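Local coordinates for probable ABC transporter phosphite binding protein PhnD1 (Prochlorococcus marinus str. MIT 9301, PDB 5LQ5) that binds inorganic phosphite strongly, and methylphosphonate and phosphate only very weakly, probably as the solute-binding component of an ABC transporter, at residues I108-F119 and Y135-E143; V18-E29 and S239-F247. All coordinates share one frame; numbering follows the deposited sequence. Where two conformers were deposited one is given.

How the contacts relate
From the N terminus, the chain enters contact 2 first, on helix 16-34, and returns to it some 210 residues later, when helix 238-246 packs back against that early helix. The long loop so closed encloses contact 1, a local closure in which residues 108-119 meet the end of helix 127-139 after only 15 intervening residues. The two are therefore nested and do not cross. Contact 2 belongs to the part of the fold built on the six-stranded sheet, contact 1 to the part built on the five-stranded sheet. They lie on opposite sides of the chain's centre, with nearest atoms about 20 Å apart.

Contact 1: residues I108-F119 and Y135-E143; sequences IKGLKKLKNLRF and YFLNQAGVE
The carbonyl oxygen of Ala140 takes a hydrogen bond from Lys112, NZ to O 3.2 Å, with the ammonium in the carbonyl plane on a lone pair. The lysine chain bends at its third and fourth torsions to bring NZ back to this oxygen; because the side chain is poorly ordered, the bond is probably loose. Beyond this bond the contact is apolar. Ala140 is small enough for the 3-10 segment 108-114 to come close: its CB is 3.4 Å from Ile108 O and 3.8 Å from Leu111 CB. Ile108, with CG1 anti to the backbone N (chi1 -168°), sends CD1 to the last helical turn, 3.5 Å from Phe136 O and beside Gln139 OE1. Leu111 directs CD1 to the same carbonyl, while its CB meets Leu137 CD2 at 4.2 Å. Branched Val142 lays CG2 against the backbone, 3.6 Å from Leu111 O. The other branch of Leu137 reaches Phe119, CD1 to CZ 4.3 Å, where Phe94 of strand 92-97 joins the cluster; Trp198 of strand 194-199 lines Ile108, Leu111 and Phe136. Gly141 is the first residue to leave the helix, at a positive phi (81°) that favours glycine; its N bonds back to Asn138 O while Val142 N bonds to Leu137 O: a Schellman motif, here packed against a 3-10 segment in the five-stranded-sheet part of a periplasmic-binding-protein fold.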
loop_
_atom_site.group_PDB
_atom_site.type_symbol
_atom_site.label_atom_id
_atom_site.label_comp_id
_atom_site.label_asym_id
_atom_site.label_seq_id
_atom_site.Cartn_x
_atom_site.Cartn_y
_atom_site.Cartn_z
ATOM N N ILE A 108 -13.709 -7.289 -17.265
ATOM C CA ILE A 108 -12.429 -6.609 -17.536
ATOM C C ILE A 108 -12.351 -5.915 -18.917
ATOM O O ILE A 108 -11.721 -4.873 -19.065
ATOM C CB ILE A 108 -11.217 -7.572 -17.375
ATOM C CG1 ILE A 108 -9.881 -6.813 -17.372
ATOM C CG2 ILE A 108 -11.190 -8.641 -18.460
ATOM C CD1 ILE A 108 -8.715 -7.669 -16.953
ATOM N N LYS A 109 -12.992 -6.493 -19.929
ATOM C CA LYS A 109 -12.940 -5.931 -21.310
ATOM C C LYS A 109 -13.548 -4.511 -21.423
ATOM O O LYS A 109 -13.176 -3.717 -22.317
ATOM C CB LYS A 109 -13.619 -6.875 -22.317
ATOM C CG LYS A 109 -13.000 -8.266 -22.423
ATOM C CD LYS A 109 -11.849 -8.348 -23.410
ATOM C CE LYS A 109 -11.582 -9.801 -23.799
ATOM N NZ LYS A 109 -10.525 -9.934 -24.835
ATOM N N GLY A 110 -14.428 -4.191 -20.475
ATOM C CA GLY A 110 -15.046 -2.858 -20.327
ATOM C C GLY A 110 -14.057 -1.729 -20.035
ATOM O O GLY A 110 -14.359 -0.536 -20.185
ATOM N N LEU A 111 -12.861 -2.093 -19.588
ATOM C CA LEU A 111 -11.808 -1.079 -19.372
ATOM C C LEU A 111 -11.428 -0.324 -20.650
ATOM O O LEU A 111 -10.876 0.754 -20.575
ATOM C CB LEU A 111 -10.542 -1.701 -18.758
ATOM C CG LEU A 111 -10.658 -2.183 -17.321
ATOM C CD1 LEU A 111 -9.334 -2.871 -16.944
ATOM C CD2 LEU A 111 -10.993 -1.071 -16.348
ATOM N N LYS A 112 -11.740 -0.881 -21.823
ATOM C CA LYS A 112 -11.624 -0.152 -23.103
ATOM C C LYS A 112 -12.350 1.193 -23.120
ATOM O O LYS A 112 -11.964 2.104 -23.876
ATOM C CB LYS A 112 -12.106 -1.016 -24.298
ATOM C CG LYS A 112 -10.995 -1.814 -24.958
ATOM C CD LYS A 112 -11.527 -2.885 -25.900
ATOM C CE LYS A 112 -10.641 -3.072 -27.129
ATOM N NZ LYS A 112 -9.180 -3.155 -26.844
ATOM N N LYS A 113 -13.391 1.319 -22.302
ATOM C CA LYS A 113 -14.146 2.597 -22.177
ATOM C C LYS A 113 -13.287 3.738 -21.567
ATOM O O LYS A 113 -13.644 4.902 -21.609
ATOM C CB LYS A 113 -15.442 2.401 -21.382
ATOM C CG LYS A 113 -16.476 1.529 -22.100
ATOM C CD LYS A 113 -17.678 1.238 -21.228
ATOM C CE LYS A 113 -18.471 0.019 -21.682
ATOM N NZ LYS A 113 -19.663 -0.246 -20.814
ATOM N N LEU A 114 -12.117 3.391 -21.031
ATOM C CA LEU A 114 -11.211 4.416 -20.473
ATOM C C LEU A 114 -10.242 5.041 -21.456
ATOM O O LEU A 114 -9.525 6.010 -21.146
ATOM C CB LEU A 114 -10.492 3.870 -19.246
ATOM C CG LEU A 114 -11.424 3.383 -18.129
ATOM C CD1 LEU A 114 -10.618 2.818 -16.974
ATOM C CD2 LEU A 114 -12.367 4.465 -17.607
ATOM N N LYS A 115 -10.201 4.489 -22.655
ATOM C CA LYS A 115 -9.364 5.056 -23.717
ATOM C C LYS A 115 -9.790 6.508 -24.025
ATOM O O LYS A 115 -10.971 6.844 -23.950
ATOM C CB LYS A 115 -9.446 4.197 -24.977
ATOM C CG LYS A 115 -8.801 2.826 -24.869
ATOM C CD LYS A 115 -8.821 2.161 -26.243
ATOM C CE LYS A 115 -7.870 0.993 -26.370
ATOM N NZ LYS A 115 -7.686 0.687 -27.810
ATOM N N ASN A 116 -8.799 7.342 -24.354
ATOM C CA ASN A 116 -8.997 8.772 -24.669
ATOM C C ASN A 116 -9.578 9.583 -23.505
ATOM O O ASN A 116 -10.187 10.634 -23.704
ATOM C CB ASN A 116 -9.816 8.971 -25.961
ATOM C CG ASN A 116 -9.592 10.358 -26.612
ATOM O OD1 ASN A 116 -8.458 10.903 -26.657
ATOM N ND2 ASN A 116 -10.684 10.934 -27.141
ATOM N N LEU A 117 -9.396 9.078 -22.277
ATOM C CA LEU A 117 -9.728 9.839 -21.070
ATOM C C LEU A 117 -8.433 10.245 -20.401
ATOM O O LEU A 117 -7.368 9.653 -20.653
ATOM C CB LEU A 117 -10.581 9.030 -20.099
ATOM C CG LEU A 117 -11.980 8.625 -20.578
ATOM C CD1 LEU A 117 -12.686 7.850 -19.471
ATOM C CD2 LEU A 117 -12.801 9.839 -20.975
ATOM N N ARG A 118 -8.531 11.245 -19.539
ATOM C CA ARG A 118 -7.426 11.649 -18.673
ATOM C C ARG A 118 -7.401 10.700 -17.465
ATOM O O ARG A 118 -8.368 10.638 -16.692
ATOM C CB ARG A 118 -7.586 13.096 -18.232
ATOM C CG ARG A 118 -7.548 14.096 -19.379
ATOM C CD ARG A 118 -8.000 15.477 -18.926
ATOM N NE ARG A 118 -9.301 15.370 -18.277
ATOM C CZ ARG A 118 -9.779 16.240 -17.398
ATOM N NH1 ARG A 118 -9.082 17.293 -17.079
ATOM N NH2 ARG A 118 -10.947 16.041 -16.832
ATOM N N PHE A 119 -6.335 9.919 -17.337
ATOM C CA PHE A 119 -6.280 8.804 -16.359
ATOM C C PHE A 119 -5.078 9.006 -15.439
ATOM O O PHE A 119 -3.984 9.354 -15.891
ATOM C CB PHE A 119 -6.165 7.439 -17.062
ATOM C CG PHE A 119 -6.210 6.287 -16.126
ATOM C CD1 PHE A 119 -7.422 5.725 -15.768
ATOM C CD2 PHE A 119 -5.063 5.832 -15.510
ATOM C CE1 PHE A 119 -7.493 4.683 -14.847
ATOM C CE2 PHE A 119 -5.111 4.790 -14.606
ATOM C CZ PHE A 119 -6.321 4.230 -14.251
ATOM N N TYR A 135 -1.529 -3.857 -15.294
ATOM C CA TYR A 135 -1.657 -5.249 -15.717
ATOM C C TYR A 135 -3.052 -5.549 -16.272
ATOM O O TYR A 135 -3.186 -6.132 -17.349
ATOM C CB TYR A 135 -1.295 -6.185 -14.543
ATOM C CG TYR A 135 -1.350 -7.654 -14.808
ATOM C CD1 TYR A 135 -0.343 -8.284 -15.538
ATOM C CD2 TYR A 135 -2.339 -8.425 -14.243
ATOM C CE1 TYR A 135 -0.381 -9.650 -15.745
ATOM C CE2 TYR A 135 -2.387 -9.786 -14.419
ATOM C CZ TYR A 135 -1.403 -10.390 -15.162
ATOM O OH TYR A 135 -1.472 -11.740 -15.320
ATOM N N PHE A 136 -4.076 -5.157 -15.531
ATOM C CA PHE A 136 -5.478 -5.412 -15.937
ATOM C C PHE A 136 -5.894 -4.605 -17.160
ATOM O O PHE A 136 -6.548 -5.123 -18.087
ATOM C CB PHE A 136 -6.446 -5.219 -14.790
ATOM C CG PHE A 136 -6.227 -6.157 -13.629
ATOM C CD1 PHE A 136 -6.141 -7.537 -13.805
ATOM C CD2 PHE A 136 -6.095 -5.636 -12.358
ATOM C CE1 PHE A 136 -5.935 -8.373 -12.713
ATOM C CE2 PHE A 136 -5.891 -6.463 -11.265
ATOM C CZ PHE A 136 -5.807 -7.834 -11.432
ATOM N N LEU A 137 -5.476 -3.343 -17.190
ATOM C CA LEU A 137 -5.706 -2.489 -18.371
ATOM C C LEU A 137 -5.139 -3.163 -19.620
ATOM O O LEU A 137 -5.802 -3.297 -20.663
ATOM C CB LEU A 137 -5.067 -1.111 -18.197
ATOM C CG LEU A 137 -5.876 -0.156 -17.316
ATOM C CD1 LEU A 137 -5.001 0.954 -16.761
ATOM C CD2 LEU A 137 -7.043 0.442 -18.085
ATOM N N ASN A 138 -3.902 -3.617 -19.500
ATOM C CA ASN A 138 -3.197 -4.287 -20.604
ATOM C C ASN A 138 -3.913 -5.548 -21.067
ATOM O O ASN A 138 -3.993 -5.812 -22.256
ATOM C CB ASN A 138 -1.751 -4.614 -20.245
ATOM C CG ASN A 138 -0.845 -3.393 -20.143
ATOM O OD1 ASN A 138 -1.205 -2.238 -20.425
ATOM N ND2 ASN A 138 0.343 -3.647 -19.685
ATOM N N GLN A 139 -4.474 -6.289 -20.132
ATOM C CA GLN A 139 -5.257 -7.492 -20.475
ATOM C C GLN A 139 -6.496 -7.147 -21.288
ATOM O O GLN A 139 -6.887 -7.907 -22.162
ATOM C CB GLN A 139 -5.658 -8.244 -19.225
ATOM C CG GLN A 139 -4.505 -9.055 -18.634
ATOM C CD GLN A 139 -4.931 -9.952 -17.497
ATOM O OE1 GLN A 139 -5.827 -9.614 -16.719
ATOM N NE2 GLN A 139 -4.286 -11.111 -17.388
ATOM N N ALA A 140 -7.075 -5.985 -20.999
ATOM C CA ALA A 140 -8.208 -5.400 -21.804
ATOM C C ALA A 140 -7.809 -4.714 -23.140
ATOM O O ALA A 140 -8.668 -4.168 -23.847
ATOM C CB ALA A 140 -8.966 -4.401 -20.950
ATOM N N GLY A 141 -6.523 -4.724 -23.465
ATOM C CA GLY A 141 -5.998 -4.036 -24.654
ATOM C C GLY A 141 -5.771 -2.552 -24.515
ATOM O O GLY A 141 -5.585 -1.868 -25.526
ATOM N N VAL A 142 -5.776 -2.069 -23.261
ATOM C CA VAL A 142 -5.541 -0.651 -22.958
ATOM C C VAL A 142 -4.089 -0.484 -22.481
ATOM O O VAL A 142 -3.662 -1.148 -21.512
ATOM C CB VAL A 142 -6.525 -0.063 -21.917
ATOM C CG1 VAL A 142 -6.313 1.437 -21.770
ATOM C CG2 VAL A 142 -7.972 -0.395 -22.300
ATOM N N GLU A 143 -3.375 0.429 -23.139
ATOM C CA GLU A 143 -2.000 0.812 -22.779
ATOM C C GLU A 143 -2.005 2.289 -22.421
ATOM O O GLU A 143 -2.907 3.061 -22.823
ATOM C CB GLU A 143 -1.016 0.552 -23.929
ATOM C CG GLU A 143 -0.920 -0.922 -24.306
ATOM C CD GLU A 143 0.069 -1.201 -25.416
ATOM O OE1 GLU A 143 1.266 -0.888 -25.250
ATOM O OE2 GLU A 143 -0.348 -1.762 -26.444
#

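Contact 2: residues V18-E29 and S239-F247; sequences VLDKRFNLFSKE and SHKQILDMF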
loop_
_atom_site.group_PDB
_atom_site.type_symbol
_atom_site.label_atom_id
_atom_site.label_comp_id
_atom_site.label_asym_id
_atom_site.label_seq_id
_atom_site.Cartn_x
_atom_site.Cartn_y
_atom_site.Cartn_z
ATOM N N VAL A 18 -3.314 10.697 8.462
ATOM C CA VAL A 18 -3.711 9.296 8.666
ATOM C C VAL A 18 -2.486 8.470 9.064
ATOM O O VAL A 18 -2.528 7.659 9.979
ATOM C CB VAL A 18 -4.372 8.707 7.384
ATOM C CG1 VAL A 18 -4.625 7.203 7.521
ATOM C CG2 VAL A 18 -5.669 9.452 7.075
ATOM N N LEU A 19 -1.397 8.656 8.339
ATOM C CA LEU A 19 -0.172 7.879 8.581
ATOM C C LEU A 19 0.402 8.166 9.952
ATOM O O LEU A 19 0.763 7.243 10.689
ATOM C CB LEU A 19 0.908 8.171 7.528
ATOM C CG LEU A 19 0.536 7.907 6.075
ATOM C CD1 LEU A 19 1.650 8.440 5.179
ATOM C CD2 LEU A 19 0.257 6.464 5.807
ATOM N N ASP A 20 0.483 9.454 10.288
ATOM C CA ASP A 20 0.994 9.858 11.608
ATOM C C ASP A 20 0.195 9.181 12.723
ATOM O O ASP A 20 0.749 8.600 13.658
ATOM C CB ASP A 20 0.848 11.362 11.796
ATOM C CG ASP A 20 1.908 12.170 11.079
ATOM O OD1 ASP A 20 2.918 11.619 10.616
ATOM O OD2 ASP A 20 1.717 13.410 10.991
ATOM N N LYS A 21 -1.124 9.258 12.625
ATOM C CA LYS A 21 -1.991 8.691 13.679
ATOM C C LYS A 21 -1.783 7.179 13.851
ATOM O O LYS A 21 -1.559 6.697 14.968
ATOM C CB LYS A 21 -3.470 8.989 13.409
ATOM C CG LYS A 21 -4.340 8.840 14.649
ATOM C CD LYS A 21 -5.811 9.007 14.326
ATOM C CE LYS A 21 -6.643 8.601 15.535
ATOM N NZ LYS A 21 -8.104 8.649 15.274
ATOM N N ARG A 22 -1.837 6.465 12.730
ATOM C CA ARG A 22 -1.654 5.011 12.661
ATOM C C ARG A 22 -0.305 4.599 13.198
ATOM O O ARG A 22 -0.212 3.722 14.106
ATOM C CB ARG A 22 -1.777 4.524 11.210
ATOM C CG ARG A 22 -1.676 3.036 11.056
ATOM C CD ARG A 22 -2.468 2.587 9.886
ATOM N NE ARG A 22 -1.748 2.769 8.656
ATOM C CZ ARG A 22 -2.249 2.466 7.467
ATOM N NH1 ARG A 22 -3.498 2.022 7.358
ATOM N NH2 ARG A 22 -1.501 2.614 6.387
ATOM N N PHE A 23 0.753 5.145 12.613
ATOM C CA PHE A 23 2.096 4.625 12.914
ATOM C C PHE A 23 2.666 5.093 14.238
ATOM O O PHE A 23 3.433 4.382 14.885
ATOM C CB PHE A 23 3.036 4.807 11.718
ATOM C CG PHE A 23 2.626 3.959 10.570
ATOM C CD1 PHE A 23 2.755 2.568 10.622
ATOM C CD2 PHE A 23 2.030 4.528 9.450
ATOM C CE1 PHE A 23 2.291 1.789 9.601
ATOM C CE2 PHE A 23 1.596 3.744 8.405
ATOM C CZ PHE A 23 1.717 2.375 8.484
ATOM N N ASN A 24 2.205 6.238 14.707
ATOM C CA ASN A 24 2.571 6.659 16.071
ATOM C C ASN A 24 1.875 5.755 17.111
ATOM O O ASN A 24 2.518 5.356 18.115
ATOM C CB ASN A 24 2.233 8.129 16.326
ATOM C CG ASN A 24 3.155 9.103 15.596
ATOM O OD1 ASN A 24 4.331 8.838 15.337
ATOM N ND2 ASN A 24 2.620 10.294 15.301
ATOM N N LEU A 25 0.605 5.425 16.907
ATOM C CA LEU A 25 -0.100 4.540 17.877
ATOM C C LEU A 25 0.510 3.131 17.908
ATOM O O LEU A 25 0.752 2.539 18.960
ATOM C CB LEU A 25 -1.584 4.426 17.551
ATOM C CG LEU A 25 -2.459 5.617 17.905
ATOM C CD1 LEU A 25 -3.857 5.386 17.359
ATOM C CD2 LEU A 25 -2.500 5.848 19.418
ATOM N N PHE A 26 0.823 2.628 16.718
ATOM C CA PHE A 26 1.508 1.328 16.550
ATOM C C PHE A 26 2.849 1.315 17.293
ATOM O O PHE A 26 3.151 0.391 18.065
ATOM C CB PHE A 26 1.735 1.085 15.050
ATOM C CG PHE A 26 2.408 -0.228 14.730
ATOM C CD1 PHE A 26 1.689 -1.415 14.687
ATOM C CD2 PHE A 26 3.765 -0.262 14.458
ATOM C CE1 PHE A 26 2.314 -2.623 14.390
ATOM C CE2 PHE A 26 4.401 -1.454 14.173
ATOM C CZ PHE A 26 3.677 -2.637 14.121
ATOM N N SER A 27 3.635 2.348 17.064
ATOM C CA SER A 27 4.966 2.480 17.665
ATOM C C SER A 27 4.910 2.494 19.191
ATOM O O SER A 27 5.711 1.869 19.860
ATOM C CB SER A 27 5.698 3.715 17.135
ATOM O OG SER A 27 5.973 3.541 15.740
ATOM N N LYS A 28 3.924 3.187 19.726
ATOM C CA LYS A 28 3.789 3.290 21.187
ATOM C C LYS A 28 3.454 1.937 21.822
ATOM O O LYS A 28 3.982 1.588 22.874
ATOM C CB LYS A 28 2.770 4.373 21.586
ATOM C CG LYS A 28 3.361 5.782 21.560
ATOM C CD LYS A 28 2.310 6.842 21.861
ATOM C CE LYS A 28 2.808 8.249 21.539
ATOM N NZ LYS A 28 3.421 8.932 22.709
ATOM N N GLU A 29 2.617 1.165 21.159
ATOM C CA GLU A 29 2.248 -0.177 21.627
ATOM C C GLU A 29 3.459 -1.126 21.538
ATOM O O GLU A 29 3.745 -1.876 22.462
ATOM C CB GLU A 29 1.051 -0.749 20.861
ATOM C CG GLU A 29 0.548 -2.114 21.366
ATOM C CD GLU A 29 0.151 -2.110 22.846
ATOM O OE1 GLU A 29 -0.268 -1.043 23.381
ATOM O OE2 GLU A 29 0.254 -3.190 23.485
ATOM N N SER A 239 -6.704 -0.646 23.391
ATOM C CA SER A 239 -5.560 -0.025 22.727
ATOM C C SER A 239 -5.157 -0.772 21.457
ATOM O O SER A 239 -4.722 -0.150 20.506
ATOM C CB SER A 239 -4.384 0.099 23.668
ATOM O OG SER A 239 -4.025 -1.173 24.172
ATOM N N HIS A 240 -5.325 -2.083 21.439
ATOM C CA HIS A 240 -5.006 -2.864 20.231
ATOM C C HIS A 240 -6.024 -2.610 19.156
ATOM O O HIS A 240 -5.686 -2.472 17.997
ATOM C CB HIS A 240 -4.947 -4.339 20.514
ATOM C CG HIS A 240 -3.852 -4.704 21.440
ATOM N ND1 HIS A 240 -3.461 -6.001 21.669
ATOM C CD2 HIS A 240 -2.997 -3.924 22.139
ATOM C CE1 HIS A 240 -2.433 -6.008 22.494
ATOM N NE2 HIS A 240 -2.147 -4.763 22.809
ATOM N N LYS A 241 -7.276 -2.511 19.589
ATOM C CA LYS A 241 -8.403 -2.235 18.681
ATOM C C LYS A 241 -8.209 -0.925 17.907
ATOM O O LYS A 241 -8.443 -0.869 16.693
ATOM C CB LYS A 241 -9.718 -2.184 19.467
ATOM C CG LYS A 241 -10.968 -2.275 18.614
ATOM C CD LYS A 241 -12.226 -2.057 19.451
ATOM C CE LYS A 241 -13.481 -2.417 18.673
ATOM N NZ LYS A 241 -13.621 -1.629 17.412
ATOM N N GLN A 242 -7.756 0.098 18.622
ATOM C CA GLN A 242 -7.536 1.432 18.054
ATOM C C GLN A 242 -6.536 1.337 16.927
ATOM O O GLN A 242 -6.699 1.993 15.895
ATOM C CB GLN A 242 -6.961 2.406 19.068
ATOM C CG GLN A 242 -7.934 2.971 20.079
ATOM C CD GLN A 242 -7.246 3.926 21.039
ATOM O OE1 GLN A 242 -6.076 4.288 20.847
ATOM N NE2 GLN A 242 -7.960 4.336 22.080
ATOM N N ILE A 243 -5.494 0.537 17.146
ATOM C CA ILE A 243 -4.449 0.334 16.108
ATOM C C ILE A 243 -5.030 -0.469 14.951
ATOM O O ILE A 243 -4.926 -0.079 13.782
ATOM C CB ILE A 243 -3.196 -0.381 16.692
ATOM C CG1 ILE A 243 -2.440 0.550 17.636
ATOM C CG2 ILE A 243 -2.237 -0.826 15.595
ATOM C CD1 ILE A 243 -1.611 -0.176 18.692
ATOM N N LEU A 244 -5.598 -1.620 15.277
ATOM C CA LEU A 244 -6.156 -2.554 14.275
ATOM C C LEU A 244 -7.223 -1.910 13.387
ATOM O O LEU A 244 -7.242 -2.103 12.158
ATOM C CB LEU A 244 -6.681 -3.846 14.923
ATOM C CG LEU A 244 -5.593 -4.800 15.461
ATOM C CD1 LEU A 244 -6.139 -5.728 16.520
ATOM C CD2 LEU A 244 -4.943 -5.611 14.347
ATOM N N ASP A 245 -8.073 -1.099 14.000
ATOM C CA ASP A 245 -9.111 -0.357 13.238
ATOM C C ASP A 245 -8.482 0.616 12.200
ATOM O O ASP A 245 -9.011 0.808 11.102
ATOM C CB ASP A 245 -10.032 0.438 14.163
ATOM C CG ASP A 245 -11.024 -0.437 14.945
ATOM O OD1 ASP A 245 -11.182 -1.659 14.653
ATOM O OD2 ASP A 245 -11.665 0.136 15.859
ATOM N N MET A 246 -7.337 1.193 12.554
ATOM C CA MET A 246 -6.587 2.073 11.625
ATOM C C MET A 246 -6.016 1.327 10.436
ATOM O O MET A 246 -5.707 1.963 9.417
ATOM C CB MET A 246 -5.437 2.800 12.318
ATOM C CG MET A 246 -5.829 3.817 13.370
ATOM S SD MET A 246 -6.545 5.338 12.762
ATOM C CE MET A 246 -5.472 5.956 11.454
ATOM N N PHE A 247 -5.837 0.010 10.593
ATOM C CA PHE A 247 -5.383 -0.894 9.498
ATOM C C PHE A 247 -6.548 -1.633 8.825
ATOM O O PHE A 247 -6.337 -2.471 7.954
ATOM C CB PHE A 247 -4.393 -1.939 10.027
ATOM C CG PHE A 247 -3.028 -1.411 10.305
ATOM C CD1 PHE A 247 -2.054 -1.408 9.291
ATOM C CD2 PHE A 247 -2.696 -0.909 11.530
ATOM C CE1 PHE A 247 -0.774 -0.923 9.545
ATOM C CE2 PHE A 247 -1.433 -0.412 11.794
ATOM C CZ PHE A 247 -0.462 -0.405 10.789
#
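Helices 18-29 and 239-246 run roughly antiparallel, their N-to-C directions 143° apart and their axes 9.4 Å apart at the closest, a helix pair of the periplasmic-binding-protein fold in the domain of the six-stranded sheet. Arg22 combines a long apolar chain with a flat, charged head, and both are used. With CG anti to the backbone N (chi1 -177°) and a bend at the third torsion, the chain passes over Phe247: CD sits 3.6 Å from the ring centroid, and the guanidinium lies almost parallel to the ring in an off-centre cation-pi stack. At the edge of the guanidinium, near its plane, NH1 donates to Met246 O at 3.0 Å. Replacing Arg22 by alanine is likely to leave Met246 O without this bond and the Phe247 ring without its cover on that face. Flexible Met246 curls at its second and third torsions, bringing CE to 3.7 Å from Val18 O. Ile243 lies between Phe26 and Glu29, CG2 at the edge of the Phe26 ring and CD1 3.5 Å from Glu29 CB. Trp208 of strand 207-210 stacks on Phe26 and touches Phe247, tying both segments to the sheet. At the other end both ring nitrogens of buried His240 are engaged, ND1 with Asp234 N and NE2 with Glu29 OE2 at 2.9 Å; Gln33 also bonds this oxygen, which NE2 meets from above the carboxylate plane, 72° out of it.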